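Side-chain contacts in periplasmic His/Glu/Gln/Arg/opine family-binding protein (Silicibacter pomeroyi, PDB 3I6V), which binds lysine and probably serves as the periplasmic amino-acid receptor of an ABC transporter: residues A118-E123 against V174-G179; L34-C39 against C46-N51; D154-I159 against L167-D172. All blocks are in the same frame, centred on the assembly; numbering follows the deposited sequence.

Overall arrangement
The chain has the two-lobed fold of family 3 solute-binding proteins, with lysine bound in the cleft between the lobes. Contact 2 packs a helix against an outer strand of the three-stranded parallel sheet in one lobe. Contacts 1 and 3 share the other lobe and reach the same mixed sheet; their centres are about 16 Å apart. Both segments of contact 3 fall between those of contact 1 in sequence, and strands 168-170 and 172-175 follow each other directly. The centre of contact 2 is about 27 Å from that of contact 1 and about 28 Å from that of contact 3. Measured from side chains, lysine is about 7 Å from Leu176, 10 Å from Leu156 and 14 Å from Trp48.

Contact 1: A118-E123 against V174-G179; sequences AGYIAE and VPLGGG
Tyr120 on helix 116-123 packs against Val174 and Leu176, and its side chain buries the most surface. CG1 of Val174 touches ring atom CE1 of Tyr120 at 3.5 Å and lies 3.8 Å from CZ of that ring. The approach is oblique to the ring. The other branch of Val174, CG2, reaches the phenol end, 3.8 Å from Tyr120 OH. Leu176 meets the root of the tyrosine. Its CD1 is 3.7 Å from Tyr120 CB, and its CD2 is 3.9 Å from Tyr120 CD1. The two side chains cross at about a right angle. Tyr120 carries its CG anti to the backbone N (chi1 176°), which leads the ring out from the helix along the two aliphatic residues. Ile121 CD1 borders the ring from another side, in the ring plane at the CD2 edge. The contact is apolar and near the surface. Tyr120 also stacks on Phe150 of strand 148-152, which Val174 and Leu176 both touch. Through Tyr120 the helix reaches the part of the mixed sheet where strand 172-175 pairs with strand 93-98. Ile121 beside it covers Val109 and Leu128 of strands 108-112 and 127-131.

Contact 2: L34-C39 against C46-N51; sequences LGDELC and CEWVKN
Trp48 and Asp36 are joined by the one hydrogen bond between the helix and the strand. The indole NE1 of Trp48 donates to Asp36 OD1 at 2.9 Å, with an N-H...O angle of 160°. OD1 lies almost exactly in the indole plane, at the edge of the ring. On the acceptor side the bond comes to the syn side of OD1, somewhat out of the carboxylate plane. The carboxylate and the indole are turned strongly against each other, with planes 72° apart. The other oxygen, OD2, forms a salt bridge with Arg32 NE one turn earlier on the helix. The carboxylate is thus held at both oxygens, which should limit its rotation.

The six-membered part of the indole comes up to the helix backbone. Gly35 CA is 3.9 Å from Trp48 CZ2, near the ring plane. Having no side chain, Gly35 lets the ring edge approach this closely.

The two cysteines meet beside this pair. Cys39 SG touches Cys46 CB at 3.5 Å. The sulfurs themselves, Cys39 SG and Cys46 SG, are 3.8 Å apart, too far for a disulfide. The SG of Cys46 sits between its backbone N and carbonyl carbon (chi1 70°). That places it 3.5 Å from Asp36 OD1.

Segment 34-39 of helix 30-42 runs roughly antiparallel to strand 46-50. The helix is the helical link of a beta-alpha-beta crossover, since strand 46-50 lies parallel to strand 7-11. Cys39 and Cys46 both touch Val7 of that strand, and Trp48 touches Met9. Elsewhere on the helix, Leu34 and Leu38 pack on helix 189-204.

Contact 3: D154-I159 against L167-D172; sequences DYLVPI and LMFVGD
Leu167 has its backbone N hydrogen-bonded to Ser163 OG, which ties the start of this segment to the turn after helix 153-162. Its side chain reaches back to the helix, where CD1 of Leu167 meets CG2 of Ile159 at 3.9 Å. These two side chains cross at a slant. The larger part of the contact is made by Phe169. Its CG stands anti to the carbonyl carbon (chi1 -71°), and the far end of the ring comes up to the helix. There CE2 of Phe169 lies 3.7 Å from Leu156 CB. CZ of Phe169 lies 3.7 Å from Val157 CG2, and Val157 N is 3.8 Å from the same CZ. Both side chains approach the ring obliquely. Leu156 also touches Val97 of strand 93-98, and Leu167 touches Val141 of helix 134-142. Backbone bonds of Met168 and Val170 fix the strand to strand 93-98. Across the two segments the join rests on methyl and methylene groups against the Phe169 ring, and on the Ile159-Leu167 methyl pair just before the strand. It therefore has little directional character. The cation-pi contact of Arg153, on the same helix, with Phe169 adds an electrostatic part.

Contact 1: A118-E123 against V174-G179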
# COMPACT_ATOMS: atom_id res chain seq x y z
N ALA A 118 7.36 8.45 4.23
CA ALA A 118 8.27 8.83 5.32
C ALA A 118 9.67 9.20 4.79
O ALA A 118 10.23 10.18 5.24
CB ALA A 118 8.39 7.70 6.36
N GLY A 119 10.22 8.43 3.87
CA GLY A 119 11.54 8.77 3.28
C GLY A 119 11.57 10.16 2.62
O GLY A 119 12.53 10.93 2.80
N TYR A 120 10.51 10.49 1.89
CA TYR A 120 10.40 11.77 1.18
C TYR A 120 10.33 12.91 2.18
O TYR A 120 11.00 13.93 2.02
CB TYR A 120 9.14 11.75 0.30
CG TYR A 120 8.87 13.06 -0.43
CD1 TYR A 120 9.34 13.27 -1.72
CD2 TYR A 120 8.10 14.06 0.17
CE1 TYR A 120 9.07 14.48 -2.40
CE2 TYR A 120 7.82 15.27 -0.50
CZ TYR A 120 8.30 15.48 -1.78
OH TYR A 120 8.01 16.69 -2.43
N ILE A 121 9.52 12.73 3.23
CA ILE A 121 9.44 13.78 4.25
C ILE A 121 10.74 13.94 5.03
O ILE A 121 11.15 15.08 5.33
CB ILE A 121 8.25 13.57 5.22
CG1 ILE A 121 6.94 13.59 4.43
CG2 ILE A 121 8.30 14.60 6.36
CD1 ILE A 121 6.62 14.93 3.66
N ALA A 122 11.43 12.82 5.32
CA ALA A 122 12.67 12.89 6.09
C ALA A 122 13.75 13.65 5.30
O ALA A 122 14.54 14.37 5.90
CB ALA A 122 13.21 11.49 6.45
N GLU A 123 13.77 13.47 3.97
CA GLU A 123 14.71 14.22 3.10
C GLU A 123 14.30 15.71 2.96
O GLU A 123 15.16 16.57 2.72
CB GLU A 123 14.85 13.56 1.72
CG GLU A 123 15.76 14.38 0.76
CD GLU A 123 16.00 13.72 -0.61
OE1 GLU A 123 15.97 12.45 -0.65
OE2 GLU A 123 16.24 14.49 -1.61
N VAL A 174 2.69 14.26 -5.49
CA VAL A 174 4.11 13.93 -5.69
C VAL A 174 4.18 12.48 -6.19
O VAL A 174 3.66 11.55 -5.54
CB VAL A 174 4.92 14.07 -4.37
CG1 VAL A 174 6.42 13.79 -4.60
CG2 VAL A 174 4.71 15.45 -3.73
N PRO A 175 4.85 12.24 -7.34
CA PRO A 175 4.97 10.84 -7.78
C PRO A 175 6.08 10.13 -6.99
O PRO A 175 7.18 10.66 -6.89
CB PRO A 175 5.34 10.96 -9.28
CG PRO A 175 5.17 12.45 -9.62
CD PRO A 175 5.43 13.18 -8.31
N LEU A 176 5.79 8.97 -6.39
CA LEU A 176 6.83 8.26 -5.64
C LEU A 176 6.70 6.79 -5.88
O LEU A 176 5.58 6.25 -5.80
CB LEU A 176 6.69 8.53 -4.11
CG LEU A 176 7.16 9.83 -3.51
CD1 LEU A 176 6.85 9.88 -1.98
CD2 LEU A 176 8.69 10.06 -3.77
N GLY A 177 7.84 6.13 -6.19
CA GLY A 177 7.89 4.66 -6.16
C GLY A 177 7.47 4.01 -7.46
O GLY A 177 6.94 4.68 -8.35
N GLY A 178 7.70 2.70 -7.57
CA GLY A 178 7.55 2.00 -8.84
C GLY A 178 6.22 1.30 -9.10
O GLY A 178 6.16 0.37 -9.90
N GLY A 179 5.15 1.72 -8.45
CA GLY A 179 3.93 0.94 -8.55
C GLY A 179 3.98 -0.11 -7.44
O GLY A 179 5.05 -0.47 -6.97

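Contact 2: L34-C39 against C46-N51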
# COMPACT_ATOMS: atom_id res chain seq x y z
N LEU A 34 -7.50 -9.88 -5.31
CA LEU A 34 -6.41 -10.08 -6.27
C LEU A 34 -5.60 -11.31 -5.92
O LEU A 34 -5.41 -12.19 -6.75
CB LEU A 34 -5.51 -8.83 -6.34
CG LEU A 34 -4.26 -9.00 -7.22
CD1 LEU A 34 -4.67 -9.15 -8.72
CD2 LEU A 34 -3.37 -7.82 -7.02
N GLY A 35 -5.15 -11.39 -4.67
CA GLY A 35 -4.33 -12.49 -4.22
C GLY A 35 -4.98 -13.85 -4.44
O GLY A 35 -4.32 -14.81 -4.91
N ASP A 36 -6.28 -13.95 -4.10
CA ASP A 36 -7.02 -15.20 -4.34
C ASP A 36 -7.06 -15.54 -5.81
O ASP A 36 -6.89 -16.71 -6.18
CB ASP A 36 -8.46 -15.12 -3.81
CG ASP A 36 -8.54 -15.11 -2.29
OD1 ASP A 36 -7.56 -15.52 -1.59
OD2 ASP A 36 -9.62 -14.73 -1.78
N GLU A 37 -7.32 -14.55 -6.66
CA GLU A 37 -7.40 -14.83 -8.10
C GLU A 37 -6.01 -15.18 -8.69
O GLU A 37 -5.89 -16.05 -9.57
CB GLU A 37 -8.02 -13.66 -8.85
CG GLU A 37 -8.09 -13.86 -10.38
CD GLU A 37 -9.01 -15.02 -10.80
OE1 GLU A 37 -9.81 -15.52 -9.97
OE2 GLU A 37 -8.94 -15.45 -11.96
N LEU A 38 -4.96 -14.54 -8.18
CA LEU A 38 -3.61 -14.90 -8.64
C LEU A 38 -3.27 -16.34 -8.27
O LEU A 38 -2.74 -17.07 -9.10
CB LEU A 38 -2.52 -13.95 -8.10
CG LEU A 38 -2.61 -12.52 -8.62
CD1 LEU A 38 -1.57 -11.66 -7.84
CD2 LEU A 38 -2.36 -12.45 -10.13
N CYS A 39 -3.55 -16.73 -7.03
CA CYS A 39 -3.26 -18.08 -6.60
C CYS A 39 -4.08 -19.10 -7.40
O CYS A 39 -3.60 -20.19 -7.68
CB CYS A 39 -3.55 -18.25 -5.12
SG CYS A 39 -2.31 -17.50 -4.02
N CYS A 46 -4.00 -20.88 -1.08
CA CYS A 46 -3.42 -19.93 -0.18
C CYS A 46 -4.09 -19.80 1.17
O CYS A 46 -5.25 -20.18 1.36
CB CYS A 46 -3.29 -18.57 -0.84
SG CYS A 46 -4.82 -17.73 -1.16
N GLU A 47 -3.32 -19.26 2.10
CA GLU A 47 -3.76 -19.00 3.44
C GLU A 47 -3.27 -17.56 3.73
O GLU A 47 -2.15 -17.19 3.37
CB GLU A 47 -3.12 -20.05 4.34
CG GLU A 47 -2.73 -19.61 5.72
CD GLU A 47 -1.92 -20.67 6.46
OE1 GLU A 47 -1.97 -21.85 6.04
OE2 GLU A 47 -1.21 -20.33 7.45
N TRP A 48 -4.12 -16.76 4.33
CA TRP A 48 -3.80 -15.36 4.59
C TRP A 48 -3.21 -15.14 5.96
O TRP A 48 -3.70 -15.72 6.95
CB TRP A 48 -5.04 -14.51 4.37
CG TRP A 48 -5.35 -14.41 2.95
CD1 TRP A 48 -6.18 -15.23 2.22
CD2 TRP A 48 -4.82 -13.46 2.04
NE1 TRP A 48 -6.20 -14.82 0.90
CE2 TRP A 48 -5.36 -13.74 0.76
CE3 TRP A 48 -3.92 -12.39 2.18
CZ2 TRP A 48 -5.06 -12.98 -0.37
CZ3 TRP A 48 -3.63 -11.63 1.05
CH2 TRP A 48 -4.19 -11.93 -0.21
N VAL A 49 -2.16 -14.33 6.04
CA VAL A 49 -1.47 -14.05 7.31
C VAL A 49 -1.40 -12.54 7.48
O VAL A 49 -1.04 -11.81 6.54
CB VAL A 49 -0.05 -14.69 7.40
CG1 VAL A 49 0.60 -14.46 8.80
CG2 VAL A 49 -0.12 -16.19 7.11
N LYS A 50 -1.78 -12.06 8.68
CA LYS A 50 -1.76 -10.64 8.99
C LYS A 50 -0.45 -10.34 9.67
O LYS A 50 -0.05 -11.07 10.55
CB LYS A 50 -2.93 -10.28 9.91
CG LYS A 50 -2.92 -8.85 10.45
CD LYS A 50 -4.07 -8.66 11.47
CE LYS A 50 -3.80 -7.48 12.42
NZ LYS A 50 -4.42 -6.24 11.91
N ASN A 51 0.23 -9.26 9.28
CA ASN A 51 1.46 -8.89 9.96
C ASN A 51 1.56 -7.37 10.00
O ASN A 51 1.19 -6.74 9.01
CB ASN A 51 2.69 -9.49 9.22
CG ASN A 51 3.94 -9.46 10.07
OD1 ASN A 51 4.29 -10.46 10.68
ND2 ASN A 51 4.59 -8.32 10.16

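Contact 3: D154-I159 against L167-D172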
# COMPACT_ATOMS: atom_id res chain seq x y z
N ASP A 154 -4.39 7.21 -3.14
CA ASP A 154 -5.54 6.34 -3.16
C ASP A 154 -6.03 5.90 -1.78
O ASP A 154 -7.22 5.58 -1.62
CB ASP A 154 -5.33 5.17 -4.10
CG ASP A 154 -5.33 5.62 -5.57
OD1 ASP A 154 -5.50 6.83 -5.82
OD2 ASP A 154 -5.13 4.77 -6.44
N TYR A 155 -5.12 5.92 -0.80
CA TYR A 155 -5.50 5.68 0.58
C TYR A 155 -6.29 6.91 1.08
O TYR A 155 -7.35 6.79 1.75
CB TYR A 155 -4.26 5.43 1.45
CG TYR A 155 -4.55 5.41 2.94
CD1 TYR A 155 -5.30 4.37 3.52
CD2 TYR A 155 -4.06 6.42 3.76
CE1 TYR A 155 -5.56 4.36 4.92
CE2 TYR A 155 -4.30 6.42 5.12
CZ TYR A 155 -5.06 5.41 5.69
OH TYR A 155 -5.29 5.50 7.05
N LEU A 156 -5.78 8.10 0.75
CA LEU A 156 -6.38 9.36 1.24
C LEU A 156 -7.72 9.77 0.58
O LEU A 156 -8.55 10.36 1.26
CB LEU A 156 -5.40 10.53 1.16
CG LEU A 156 -4.15 10.42 2.05
CD1 LEU A 156 -3.07 11.44 1.58
CD2 LEU A 156 -4.45 10.57 3.56
N VAL A 157 -7.93 9.43 -0.69
CA VAL A 157 -9.16 9.86 -1.39
C VAL A 157 -10.46 9.51 -0.60
O VAL A 157 -11.22 10.43 -0.28
CB VAL A 157 -9.21 9.44 -2.88
CG1 VAL A 157 -10.67 9.57 -3.45
CG2 VAL A 157 -8.20 10.29 -3.74
N PRO A 158 -10.67 8.22 -0.22
CA PRO A 158 -11.92 7.92 0.51
C PRO A 158 -11.95 8.57 1.89
O PRO A 158 -13.02 8.89 2.40
CB PRO A 158 -11.90 6.37 0.64
CG PRO A 158 -10.95 5.90 -0.48
CD PRO A 158 -9.89 6.99 -0.48
N ILE A 159 -10.79 8.74 2.50
CA ILE A 159 -10.72 9.36 3.82
C ILE A 159 -11.17 10.84 3.79
O ILE A 159 -11.97 11.29 4.65
CB ILE A 159 -9.32 9.15 4.40
CG1 ILE A 159 -9.15 7.70 4.86
CG2 ILE A 159 -9.08 10.05 5.57
CD1 ILE A 159 -7.77 7.40 5.35
N LEU A 167 -11.31 17.19 6.60
CA LEU A 167 -9.97 16.88 6.02
C LEU A 167 -10.01 17.26 4.58
O LEU A 167 -11.03 17.09 3.93
CB LEU A 167 -9.61 15.39 6.12
CG LEU A 167 -9.37 14.90 7.54
CD1 LEU A 167 -9.34 13.35 7.57
CD2 LEU A 167 -8.14 15.56 8.23
N MET A 168 -8.88 17.74 4.05
CA MET A 168 -8.84 18.14 2.66
C MET A 168 -7.42 17.97 2.06
O MET A 168 -6.42 18.07 2.76
CB MET A 168 -9.31 19.60 2.51
CG MET A 168 -8.43 20.62 3.28
SD MET A 168 -9.39 22.07 3.89
CE MET A 168 -10.39 21.24 5.13
N PHE A 169 -7.36 17.74 0.76
CA PHE A 169 -6.07 17.79 0.05
C PHE A 169 -5.48 19.20 0.01
O PHE A 169 -6.20 20.17 -0.25
CB PHE A 169 -6.24 17.26 -1.36
CG PHE A 169 -6.47 15.77 -1.43
CD1 PHE A 169 -7.68 15.25 -1.92
CD2 PHE A 169 -5.46 14.87 -1.02
CE1 PHE A 169 -7.89 13.85 -1.98
CE2 PHE A 169 -5.65 13.47 -1.08
CZ PHE A 169 -6.86 12.96 -1.58
N VAL A 170 -4.18 19.31 0.29
CA VAL A 170 -3.46 20.57 0.19
C VAL A 170 -2.15 20.34 -0.60
O VAL A 170 -1.60 19.23 -0.63
CB VAL A 170 -3.17 21.16 1.60
CG1 VAL A 170 -4.48 21.49 2.31
CG2 VAL A 170 -2.40 20.17 2.46
N GLY A 171 -1.68 21.39 -1.28
CA GLY A 171 -0.41 21.30 -2.03
C GLY A 171 -0.58 20.49 -3.30
O GLY A 171 -1.68 20.32 -3.82
N ASP A 172 0.53 19.98 -3.82
CA ASP A 172 0.47 19.26 -5.09
C ASP A 172 0.75 17.80 -4.83
O ASP A 172 1.45 17.49 -3.89
CB ASP A 172 1.54 19.82 -6.04
CG ASP A 172 1.39 21.33 -6.25
OD1 ASP A 172 2.15 22.11 -5.62
OD2 ASP A 172 0.49 21.73 -7.02